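Local coordinates for Alr1585 protein (PDB 5C2I), which probably uses hydrogen peroxide to oxidise dyes and other substrates, as a haem-containing DyP-type peroxidase, at residues 101-105 with 146-150; 203-208 with 361-365; 425-430 with 440-446. The protein carries 1 engineered substitution. All coordinates share one frame; numbering follows the deposited sequence.

Interaction 1: 101-105 with 146-150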
loop_
_atom_site.group_PDB
_atom_site.type_symbol
_atom_site.label_atom_id
_atom_site.label_comp_id
_atom_site.label_asym_id
_atom_site.label_seq_id
_atom_site.Cartn_x
_atom_site.Cartn_y
_atom_site.Cartn_z
ATOM N N HIS A 101 11.933 -29.800 33.596
ATOM C CA HIS A 101 13.224 -30.421 33.270
ATOM C C HIS A 101 14.345 -29.387 33.344
ATOM O O HIS A 101 15.484 -29.693 33.718
ATOM C CB HIS A 101 13.203 -31.149 31.907
ATOM C CG HIS A 101 12.625 -32.534 31.954
ATOM N ND1 HIS A 101 11.376 -32.832 31.450
ATOM C CD2 HIS A 101 13.106 -33.699 32.444
ATOM C CE1 HIS A 101 11.121 -34.118 31.598
ATOM N NE2 HIS A 101 12.152 -34.666 32.203
ATOM N N GLY A 102 14.043 -28.172 32.940
ATOM C CA GLY A 102 15.015 -27.084 32.997
ATOM C C GLY A 102 15.446 -26.757 34.412
ATOM O O GLY A 102 16.608 -26.520 34.670
ATOM N N TYR A 103 14.493 -26.714 35.323
ATOM C CA TYR A 103 14.796 -26.542 36.745
ATOM C C TYR A 103 15.684 -27.653 37.261
ATOM O O TYR A 103 16.635 -27.399 38.005
ATOM C CB TYR A 103 13.508 -26.468 37.579
ATOM C CG TYR A 103 12.920 -25.052 37.703
ATOM C CD1 TYR A 103 13.335 -24.191 38.731
ATOM C CD2 TYR A 103 11.937 -24.600 36.825
ATOM C CE1 TYR A 103 12.768 -22.914 38.867
ATOM C CE2 TYR A 103 11.398 -23.319 36.929
ATOM C CZ TYR A 103 11.824 -22.484 37.960
ATOM O OH TYR A 103 11.294 -21.215 38.041
ATOM N N GLU A 104 15.416 -28.878 36.836
ATOM C CA GLU A 104 16.250 -30.011 37.260
ATOM C C GLU A 104 17.668 -29.873 36.726
ATOM O O GLU A 104 18.620 -30.125 37.460
ATOM C CB GLU A 104 15.622 -31.333 36.857
ATOM C CG GLU A 104 14.369 -31.650 37.639
ATOM C CD GLU A 104 13.813 -33.008 37.199
ATOM O OE1 GLU A 104 13.499 -33.224 36.021
ATOM O OE2 GLU A 104 13.725 -33.903 38.015
ATOM N N TYR A 105 17.791 -29.504 35.446
ATOM C CA TYR A 105 19.102 -29.263 34.836
ATOM C C TYR A 105 19.900 -28.228 35.655
ATOM O O TYR A 105 21.090 -28.410 35.884
ATOM C CB TYR A 105 18.963 -28.771 33.379
ATOM C CG TYR A 105 20.310 -28.408 32.831
ATOM C CD1 TYR A 105 20.831 -27.141 33.035
ATOM C CD2 TYR A 105 21.083 -29.340 32.169
ATOM C CE1 TYR A 105 22.108 -26.822 32.584
ATOM C CE2 TYR A 105 22.344 -29.033 31.697
ATOM C CZ TYR A 105 22.854 -27.768 31.909
ATOM O OH TYR A 105 24.141 -27.458 31.454
ATOM N N SER A 146 12.271 -33.620 21.687
ATOM C CA SER A 146 13.435 -33.494 22.573
ATOM C C SER A 146 12.992 -33.113 23.971
ATOM O O SER A 146 11.906 -32.593 24.155
ATOM C CB SER A 146 14.362 -32.394 22.066
ATOM O OG SER A 146 14.973 -32.802 20.840
ATOM N N GLU A 147 13.852 -33.364 24.956
ATOM C CA GLU A 147 13.643 -32.846 26.286
ATOM C C GLU A 147 13.939 -31.327 26.215
ATOM O O GLU A 147 15.021 -30.920 25.839
ATOM C CB GLU A 147 14.563 -33.529 27.301
ATOM C CG GLU A 147 14.397 -32.971 28.701
ATOM C CD GLU A 147 15.227 -33.697 29.746
ATOM O OE1 GLU A 147 15.050 -34.927 29.875
ATOM O OE2 GLU A 147 16.014 -33.030 30.470
ATOM N N ILE A 148 12.923 -30.533 26.481
ATOM C CA ILE A 148 13.036 -29.094 26.401
ATOM C C ILE A 148 13.239 -28.536 27.802
ATOM O O ILE A 148 12.483 -28.863 28.720
ATOM C CB ILE A 148 11.795 -28.513 25.743
ATOM C CG1 ILE A 148 11.727 -28.991 24.290
ATOM C CG2 ILE A 148 11.792 -26.992 25.821
ATOM C CD1 ILE A 148 10.413 -28.632 23.605
ATOM N N HIS A 149 14.257 -27.702 27.939
ATOM C CA HIS A 149 14.568 -27.060 29.216
ATOM C C HIS A 149 14.008 -25.671 29.388
ATOM O O HIS A 149 13.710 -25.226 30.500
ATOM C CB HIS A 149 16.092 -27.029 29.424
ATOM C CG HIS A 149 16.714 -28.386 29.594
ATOM N ND1 HIS A 149 18.043 -28.632 29.373
ATOM C CD2 HIS A 149 16.180 -29.579 29.961
ATOM C CE1 HIS A 149 18.310 -29.904 29.595
ATOM N NE2 HIS A 149 17.194 -30.499 29.958
ATOM N N ALA A 150 13.919 -24.936 28.279
ATOM C CA ALA A 150 13.609 -23.527 28.337
ATOM C C ALA A 150 13.112 -23.003 27.019
ATOM O O ALA A 150 13.320 -23.631 25.965
ATOM C CB ALA A 150 14.848 -22.749 28.781
HETATM O O HOH W 1 10.579 -30.797 29.285
#
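His149 packs its side chain over Gly102 and against Tyr105 of helix 100-105. CB lies on Gly102 CA at 3.7 Å. The carbonyl O of His149 also meets Gly102 CA, at 3.4 Å in a CA-H...O contact, and the lack of a side chain on Gly102 allows this approach. Further out, His149 CD2 lies 3.8 Å from His101 O. ND1 and CE1 approach Tyr105, whose CB stands over one face of the imidazole, 13° off the ring normal, in a CH-pi contact. The two rings meet obliquely. At the tip, NE2 donates to Glu147 OE2 at 2.8 Å; the acceptor sits in the imidazole plane and is met on its anti side. The extended Glu147 chain, with CG anti to the backbone N (chi1 178°), also lays its carboxylate on the His101 ring. Glu147 CD is 3.4 Å from His101 CD2, and the planes are 22° apart. With an alanine in place of Glu147, His149 NE2 would probably lose this acceptor and the His101 ring its cover on that face. Water 1 bridges His101 ND1 and Ile148 O. ND1 of His149 is bonded to Phe50 N, and Tyr105 OH to Lys51 O. Helix 100-105 thus packs beside the classic beta bulge that His149 and Ala150 form opposite Leu48, where strand 150-156 enters the sheet between strands 93-98 and 42-50.

Interaction 2: 203-208 with 361-365. Engineered in segment 203-208: His203 (natural residue Asp). With HEM (protoporphyrin IX containing Fe), chain E.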
loop_
_atom_site.group_PDB
_atom_site.type_symbol
_atom_site.label_atom_id
_atom_site.label_comp_id
_atom_site.label_asym_id
_atom_site.label_seq_id
_atom_site.Cartn_x
_atom_site.Cartn_y
_atom_site.Cartn_z
ATOM N N HIS A 203 -9.543 -12.809 16.259
ATOM C CA HIS A 203 -8.993 -13.636 17.331
ATOM C C HIS A 203 -8.356 -12.784 18.381
ATOM O O HIS A 203 -7.644 -11.815 18.051
ATOM C CB HIS A 203 -7.984 -14.612 16.731
ATOM C CG HIS A 203 -7.691 -15.785 17.610
ATOM N ND1 HIS A 203 -6.420 -16.227 17.841
ATOM C CD2 HIS A 203 -8.496 -16.596 18.322
ATOM C CE1 HIS A 203 -6.455 -17.288 18.635
ATOM N NE2 HIS A 203 -7.700 -17.517 18.954
ATOM N N GLY A 204 -8.571 -13.165 19.646
ATOM C CA GLY A 204 -8.051 -12.424 20.786
ATOM C C GLY A 204 -9.045 -11.446 21.358
ATOM O O GLY A 204 -8.660 -10.580 22.130
ATOM N N VAL A 205 -10.328 -11.584 21.014
ATOM C CA VAL A 205 -11.329 -10.604 21.402
ATOM C C VAL A 205 -11.586 -10.620 22.943
ATOM O O VAL A 205 -11.540 -9.568 23.604
ATOM C CB VAL A 205 -12.665 -10.836 20.673
ATOM C CG1 VAL A 205 -13.692 -9.843 21.134
ATOM C CG2 VAL A 205 -12.483 -10.791 19.167
ATOM N N SER A 206 -11.894 -11.798 23.487
ATOM C CA SER A 206 -12.308 -11.920 24.899
ATOM C C SER A 206 -11.169 -12.402 25.787
ATOM O O SER A 206 -10.714 -13.566 25.675
ATOM C CB SER A 206 -13.484 -12.879 25.018
ATOM O OG SER A 206 -13.923 -12.919 26.363
ATOM N N GLN A 207 -10.700 -11.506 26.649
ATOM C CA GLN A 207 -9.562 -11.801 27.537
ATOM C C GLN A 207 -9.841 -11.393 28.983
ATOM O O GLN A 207 -10.503 -10.382 29.228
ATOM C CB GLN A 207 -8.331 -11.062 27.084
ATOM C CG GLN A 207 -7.855 -11.422 25.696
ATOM C CD GLN A 207 -6.817 -12.513 25.700
ATOM O OE1 GLN A 207 -6.866 -13.463 26.506
ATOM N NE2 GLN A 207 -5.836 -12.355 24.825
ATOM N N PRO A 208 -9.316 -12.150 29.942
ATOM C CA PRO A 208 -9.168 -11.567 31.278
ATOM C C PRO A 208 -8.329 -10.300 31.233
ATOM O O PRO A 208 -7.297 -10.281 30.542
ATOM C CB PRO A 208 -8.423 -12.654 32.061
ATOM C CG PRO A 208 -8.513 -13.884 31.261
ATOM C CD PRO A 208 -8.674 -13.472 29.835
ATOM N N ARG A 361 -10.750 -19.388 33.597
ATOM C CA ARG A 361 -10.350 -18.618 32.421
ATOM C C ARG A 361 -8.844 -18.698 32.182
ATOM O O ARG A 361 -8.063 -18.863 33.123
ATOM C CB ARG A 361 -10.749 -17.134 32.585
ATOM C CG ARG A 361 -12.236 -16.818 32.414
ATOM C CD ARG A 361 -12.551 -15.333 32.628
ATOM N NE ARG A 361 -12.401 -14.957 34.037
ATOM C CZ ARG A 361 -12.449 -13.689 34.489
ATOM N NH1 ARG A 361 -12.642 -12.690 33.652
ATOM N NH2 ARG A 361 -12.297 -13.444 35.782
ATOM N N ILE A 362 -8.456 -18.475 30.936
ATOM C CA ILE A 362 -7.062 -18.409 30.548
ATOM C C ILE A 362 -6.776 -17.076 29.847
ATOM O O ILE A 362 -7.657 -16.459 29.271
ATOM C CB ILE A 362 -6.691 -19.550 29.587
ATOM C CG1 ILE A 362 -7.580 -19.546 28.340
ATOM C CG2 ILE A 362 -6.776 -20.902 30.315
ATOM C CD1 ILE A 362 -7.055 -20.454 27.222
ATOM N N THR A 363 -5.522 -16.637 29.925
ATOM C CA THR A 363 -5.113 -15.389 29.301
ATOM C C THR A 363 -4.259 -15.742 28.088
ATOM O O THR A 363 -3.174 -16.309 28.221
ATOM C CB THR A 363 -4.327 -14.555 30.320
ATOM O OG1 THR A 363 -5.160 -14.240 31.442
ATOM C CG2 THR A 363 -3.777 -13.259 29.710
ATOM N N ARG A 364 -4.781 -15.481 26.903
ATOM C CA ARG A 364 -4.187 -15.996 25.660
ATOM C C ARG A 364 -3.147 -14.990 25.090
ATOM O O ARG A 364 -3.378 -13.743 25.074
ATOM C CB ARG A 364 -5.290 -16.300 24.657
ATOM C CG ARG A 364 -6.155 -17.484 25.102
ATOM C CD ARG A 364 -7.317 -17.752 24.148
ATOM N NE ARG A 364 -8.243 -16.629 24.260
ATOM C CZ ARG A 364 -8.898 -16.072 23.249
ATOM N NH1 ARG A 364 -8.782 -16.540 22.025
ATOM N NH2 ARG A 364 -9.682 -15.043 23.467
ATOM N N ARG A 365 -2.045 -15.524 24.609
ATOM C CA ARG A 365 -0.983 -14.724 23.990
ATOM C C ARG A 365 -0.480 -15.397 22.728
ATOM O O ARG A 365 0.736 -15.528 22.526
ATOM C CB ARG A 365 0.167 -14.502 24.997
ATOM C CG ARG A 365 -0.235 -13.861 26.321
ATOM C CD ARG A 365 -0.512 -12.373 26.175
ATOM N NE ARG A 365 -0.951 -11.759 27.439
ATOM C CZ ARG A 365 -2.095 -11.114 27.632
ATOM N NH1 ARG A 365 -3.020 -11.103 26.691
ATOM N NH2 ARG A 365 -2.375 -10.543 28.804
HETATM C CHA HEM E . -11.903 -17.668 21.679
HETATM C CHB HEM E . -10.122 -19.629 17.650
HETATM C CHC HEM E . -7.737 -22.889 20.315
HETATM C CHD HEM E . -9.738 -21.056 24.292
HETATM C C1A HEM E . -11.642 -17.930 20.344
HETATM C C2A HEM E . -12.203 -17.216 19.244
HETATM C C3A HEM E . -11.701 -17.769 18.118
HETATM C C4A HEM E . -10.819 -18.797 18.520
HETATM C CMA HEM E . -11.955 -17.357 16.693
HETATM C CAA HEM E . -13.186 -16.039 19.295
HETATM C CBA HEM E . -12.604 -14.627 19.406
HETATM C CGA HEM E . -11.816 -14.523 20.683
HETATM O O1A HEM E . -12.369 -14.267 21.792
HETATM O O2A HEM E . -10.598 -14.702 20.630
HETATM C C1B HEM E . -9.280 -20.663 18.057
HETATM C C2B HEM E . -8.501 -21.469 17.156
HETATM C C3B HEM E . -7.813 -22.337 17.883
HETATM C C4B HEM E . -8.228 -22.102 19.268
HETATM C CMB HEM E . -8.467 -21.302 15.678
HETATM C CAB HEM E . -6.804 -23.358 17.506
HETATM C CBB HEM E . -6.059 -23.300 16.388
HETATM C C1C HEM E . -8.113 -22.714 21.657
HETATM C C2C HEM E . -7.786 -23.546 22.708
HETATM C C3C HEM E . -8.379 -23.032 23.832
HETATM C C4C HEM E . -9.046 -21.864 23.444
HETATM C CMC HEM E . -6.899 -24.756 22.683
HETATM C CAC HEM E . -8.394 -23.548 25.200
HETATM C CBC HEM E . -8.320 -24.793 25.603
HETATM C C1D HEM E . -10.391 -19.904 23.855
HETATM C C2D HEM E . -11.053 -19.012 24.802
HETATM C C3D HEM E . -11.694 -18.099 24.085
HETATM C C4D HEM E . -11.361 -18.426 22.681
HETATM C CMD HEM E . -11.059 -19.095 26.319
HETATM C CAD HEM E . -12.484 -16.942 24.625
HETATM C CBD HEM E . -13.945 -17.291 24.931
HETATM C CGD HEM E . -14.636 -16.096 25.501
HETATM O O1D HEM E . -15.659 -15.731 24.927
HETATM O O2D HEM E . -14.208 -15.475 26.533
HETATM N NA HEM E . -10.857 -18.946 19.886
HETATM N NB HEM E . -9.137 -21.127 19.258
HETATM N NC HEM E . -8.965 -21.739 22.085
HETATM N ND HEM E . -10.660 -19.568 22.592
HETATM FE FE HEM E . -9.947 -20.345 20.977
HETATM O O HOH W 2 -7.944 -19.152 21.151
HETATM O O HOH W 3 -8.744 -15.546 26.882
HETATM O O HOH W 4 -5.023 -9.629 29.162
#
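Gln207 and Arg364 are joined by paired hydrogen bonds. Gln207 OE1 accepts from Arg364 N at 2.9 Å, in the carbonyl plane and on a lone pair. Gln207 NE2 donates back to Arg364 O at 2.8 Å. The amide therefore grips both backbone polar groups of one residue, which fixes which way round it lies. A third bond runs from Arg364 NH2 to Ser206 O at 2.8 Å. It leaves in the guanidinium plane but arrives 37° out of the carbonyl plane.

A second group of hydrogen bonds holds the haem propionates. Arg364 NH1 and NH2 both donate to propionate oxygen O2A, NH1 at 2.9 Å. Gly204 N donates to the same oxygen and Ser206 N to O1A, so both segments hold one carboxylate. Ser206 OG bonds O2D of the other propionate. Arg364 bends at chi3 (-68°), and one face of its guanidinium rests on the porphyrin near C4D.

Water forms a further group. Water 2 binds the iron at 2.3 Å and is hydrogen-bonded to Arg364 NH1 and to NE2 of His203, an engineered residue that replaces the natural aspartate. The His203 ring turns an edge to the haem. Water 3 accepts from Arg364 NE. Water 4 links Pro208 O to Arg365 NH2.

Pro208 adds packing. Pro208 CD meets Ile362 O at 3.2 Å, and Pro208 CG meets Thr363 OG1 at 3.4 Å. Ile362 CD1 turns instead to the haem.

The site is the distal haem pocket of a DyP-type peroxidase, where the GXXDG loop and a strand arginine face the iron. His203 and Gly204 end that motif, with the engineered histidine in the aspartate position and water 2 on the distal side of the iron.

Interaction 3: 425-430 with 440-446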
loop_
_atom_site.group_PDB
_atom_site.type_symbol
_atom_site.label_atom_id
_atom_site.label_comp_id
_atom_site.label_asym_id
_atom_site.label_seq_id
_atom_site.Cartn_x
_atom_site.Cartn_y
_atom_site.Cartn_z
ATOM N N SER A 425 -13.154 -35.845 17.848
ATOM C CA SER A 425 -14.274 -35.258 17.157
ATOM C C SER A 425 -15.521 -36.102 17.375
ATOM O O SER A 425 -15.441 -37.312 17.726
ATOM C CB SER A 425 -14.017 -35.128 15.659
ATOM O OG SER A 425 -13.825 -36.394 15.058
ATOM N N GLY A 426 -16.670 -35.482 17.171
ATOM C CA GLY A 426 -17.955 -36.162 17.375
ATOM C C GLY A 426 -19.134 -35.414 16.781
ATOM O O GLY A 426 -19.027 -34.792 15.706
ATOM N N THR A 427 -20.282 -35.528 17.450
ATOM C CA THR A 427 -21.537 -35.140 16.874
ATOM C C THR A 427 -22.041 -33.881 17.574
ATOM O O THR A 427 -22.145 -33.867 18.770
ATOM C CB THR A 427 -22.584 -36.238 17.058
ATOM O OG1 THR A 427 -22.066 -37.458 16.534
ATOM C CG2 THR A 427 -23.898 -35.882 16.343
ATOM N N GLN A 428 -22.384 -32.862 16.791
ATOM C CA GLN A 428 -23.089 -31.681 17.313
ATOM C C GLN A 428 -24.496 -31.598 16.758
ATOM O O GLN A 428 -24.812 -32.169 15.699
ATOM C CB GLN A 428 -22.309 -30.404 16.972
ATOM C CG GLN A 428 -20.908 -30.351 17.556
ATOM C CD GLN A 428 -19.896 -31.097 16.710
ATOM O OE1 GLN A 428 -20.059 -31.254 15.488
ATOM N NE2 GLN A 428 -18.822 -31.532 17.349
ATOM N N LYS A 429 -25.356 -30.901 17.491
ATOM C CA LYS A 429 -26.722 -30.605 17.050
ATOM C C LYS A 429 -26.794 -29.133 16.691
ATOM O O LYS A 429 -26.486 -28.291 17.518
ATOM C CB LYS A 429 -27.707 -30.907 18.174
ATOM C CG LYS A 429 -27.770 -32.400 18.494
ATOM C CD LYS A 429 -28.858 -32.724 19.500
ATOM C CE LYS A 429 -28.461 -32.321 20.892
ATOM N NZ LYS A 429 -29.279 -33.070 21.871
ATOM N N TRP A 430 -27.194 -28.846 15.465
ATOM C CA TRP A 430 -27.158 -27.500 14.896
ATOM C C TRP A 430 -28.576 -27.003 14.674
ATOM O O TRP A 430 -29.412 -27.741 14.117
ATOM C CB TRP A 430 -26.389 -27.543 13.577
ATOM C CG TRP A 430 -25.050 -28.213 13.731
ATOM C CD1 TRP A 430 -24.806 -29.548 13.786
ATOM C CD2 TRP A 430 -23.774 -27.580 13.865
ATOM N NE1 TRP A 430 -23.461 -29.796 13.908
ATOM C CE2 TRP A 430 -22.806 -28.604 13.988
ATOM C CE3 TRP A 430 -23.344 -26.245 13.880
ATOM C CZ2 TRP A 430 -21.436 -28.326 14.138
ATOM C CZ3 TRP A 430 -22.014 -25.974 14.025
ATOM C CH2 TRP A 430 -21.062 -27.007 14.143
ATOM N N GLU A 440 -30.540 -30.346 13.783
ATOM C CA GLU A 440 -30.146 -31.436 12.927
ATOM C C GLU A 440 -28.707 -31.845 13.312
ATOM O O GLU A 440 -27.875 -30.991 13.593
ATOM C CB GLU A 440 -30.192 -30.964 11.498
ATOM C CG GLU A 440 -29.581 -31.916 10.516
ATOM C CD GLU A 440 -29.991 -31.582 9.085
ATOM O OE1 GLU A 440 -31.115 -31.059 8.892
ATOM O OE2 GLU A 440 -29.187 -31.858 8.171
ATOM N N GLU A 441 -28.438 -33.148 13.356
ATOM C CA GLU A 441 -27.089 -33.628 13.726
ATOM C C GLU A 441 -26.112 -33.506 12.554
ATOM O O GLU A 441 -26.477 -33.762 11.417
ATOM C CB GLU A 441 -27.136 -35.096 14.174
ATOM C CG GLU A 441 -27.717 -35.289 15.558
ATOM C CD GLU A 441 -27.709 -36.740 15.986
ATOM O OE1 GLU A 441 -27.608 -37.624 15.127
ATOM O OE2 GLU A 441 -27.779 -36.985 17.208
ATOM N N TYR A 442 -24.876 -33.108 12.842
ATOM C CA TYR A 442 -23.805 -33.102 11.842
ATOM C C TYR A 442 -22.500 -33.286 12.601
ATOM O O TYR A 442 -22.260 -32.615 13.626
ATOM C CB TYR A 442 -23.801 -31.784 11.056
ATOM C CG TYR A 442 -22.812 -31.656 9.945
ATOM C CD1 TYR A 442 -21.483 -31.291 10.196
ATOM C CD2 TYR A 442 -23.204 -31.828 8.631
ATOM C CE1 TYR A 442 -20.558 -31.147 9.164
ATOM C CE2 TYR A 442 -22.284 -31.692 7.593
ATOM C CZ TYR A 442 -20.963 -31.338 7.872
ATOM O OH TYR A 442 -20.096 -31.186 6.818
ATOM N N ASN A 443 -21.672 -34.197 12.114
ATOM C CA ASN A 443 -20.369 -34.461 12.752
ATOM C C ASN A 443 -19.338 -33.535 12.120
ATOM O O ASN A 443 -18.813 -33.840 11.055
ATOM C CB ASN A 443 -19.914 -35.892 12.561
ATOM C CG ASN A 443 -20.394 -36.841 13.620
ATOM O OD1 ASN A 443 -19.569 -37.613 14.130
ATOM N ND2 ASN A 443 -21.668 -36.815 13.966
ATOM N N PHE A 444 -19.082 -32.385 12.753
ATOM C CA PHE A 444 -18.105 -31.483 12.219
ATOM C C PHE A 444 -16.733 -32.056 12.582
ATOM O O PHE A 444 -16.477 -32.439 13.732
ATOM C CB PHE A 444 -18.254 -30.050 12.746
ATOM C CG PHE A 444 -17.472 -29.049 11.944
ATOM C CD1 PHE A 444 -18.002 -28.512 10.785
ATOM C CD2 PHE A 444 -16.187 -28.651 12.358
ATOM C CE1 PHE A 444 -17.280 -27.611 10.019
ATOM C CE2 PHE A 444 -15.466 -27.760 11.592
ATOM C CZ PHE A 444 -16.010 -27.231 10.429
ATOM N N GLN A 445 -15.863 -32.174 11.589
ATOM C CA GLN A 445 -14.602 -32.818 11.814
ATOM C C GLN A 445 -13.598 -31.889 12.477
ATOM O O GLN A 445 -13.673 -30.663 12.351
ATOM C CB GLN A 445 -14.088 -33.334 10.508
ATOM C CG GLN A 445 -12.819 -34.144 10.584
ATOM C CD GLN A 445 -12.980 -35.379 11.449
ATOM O OE1 GLN A 445 -12.811 -35.303 12.665
ATOM N NE2 GLN A 445 -13.376 -36.489 10.847
ATOM N N LEU A 446 -12.663 -32.501 13.200
ATOM C CA LEU A 446 -11.576 -31.759 13.868
ATOM C C LEU A 446 -10.498 -31.479 12.847
ATOM O O LEU A 446 -9.923 -32.401 12.274
ATOM C CB LEU A 446 -11.009 -32.570 15.034
ATOM C CG LEU A 446 -9.809 -32.012 15.781
ATOM C CD1 LEU A 446 -10.142 -30.683 16.397
ATOM C CD2 LEU A 446 -9.339 -33.016 16.833
HETATM O O HOH W 5 -16.329 -32.669 16.383
HETATM O O HOH W 6 -16.969 -35.358 13.917
#
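Trp430 crosses Tyr442 and Phe444, touching the CB of each, and this is the tight part of the hairpin contact. Trp430 NE1 donates to Tyr442 O at 3.1 Å, nearly straight at 169° and close to the ring plane. Gln428 N reaches the same oxygen from the opposite face of its carbonyl plane. Trp430 CD1 lies 3.7 Å from Tyr442 CB, and Trp430 CZ2 is 3.9 Å from Phe444 CB. Leu273, Leu277, Leu287 and Ile288 from two helices press on the indole. Gln428 bends at chi2 (83°), and its OE1 accepts from Phe444 N at 3.1 Å, while its NE2 is bonded to Pro417 O.

The face with Lys429 and the exposed Glu441 is looser. These side chains run side by side, but Lys429 NZ stays 6.3 Å from Glu441 OE2. Nearby, the exposed Asn443 gives Thr427 OG1 a short but bent bond from ND2, at 2.7 Å. Water 5 links Gly426 N and Gln428 NE2 to Phe444 O. Ser425 OG donates to Gln445 OE1 at 2.8 Å, and that oxygen also takes Leu446 N.

Within these segments, regular pairing joins Gln428-Trp430 to Glu440-Tyr442. Toward Ser425, side-chain amides, two hydroxyls and water link the two segments instead. Tyr442 O, gripped from both faces, ties the buried indole directly to the hairpin backbone.

Overall arrangement
From the N terminus, interaction 1 comes first. It closes a loop of 40 residues, partly helical, and ties helix 100-105 to the entrance of strand 150-156 in the first sheet. Interaction 2 follows and closes the longest loop, 152 residues. It brings the segment before helix 212-221 to strand 363-369 of the second sheet, at the haem. Interaction 3 is local, with nine residues between its segments, two of them still strand. It joins the two strands of a hairpin that packs on helices 263-277 and 281-289. The three loops lie in series, so none nests in or crosses another. Interaction 2 is nearest the chain centre, and none of the three touches another.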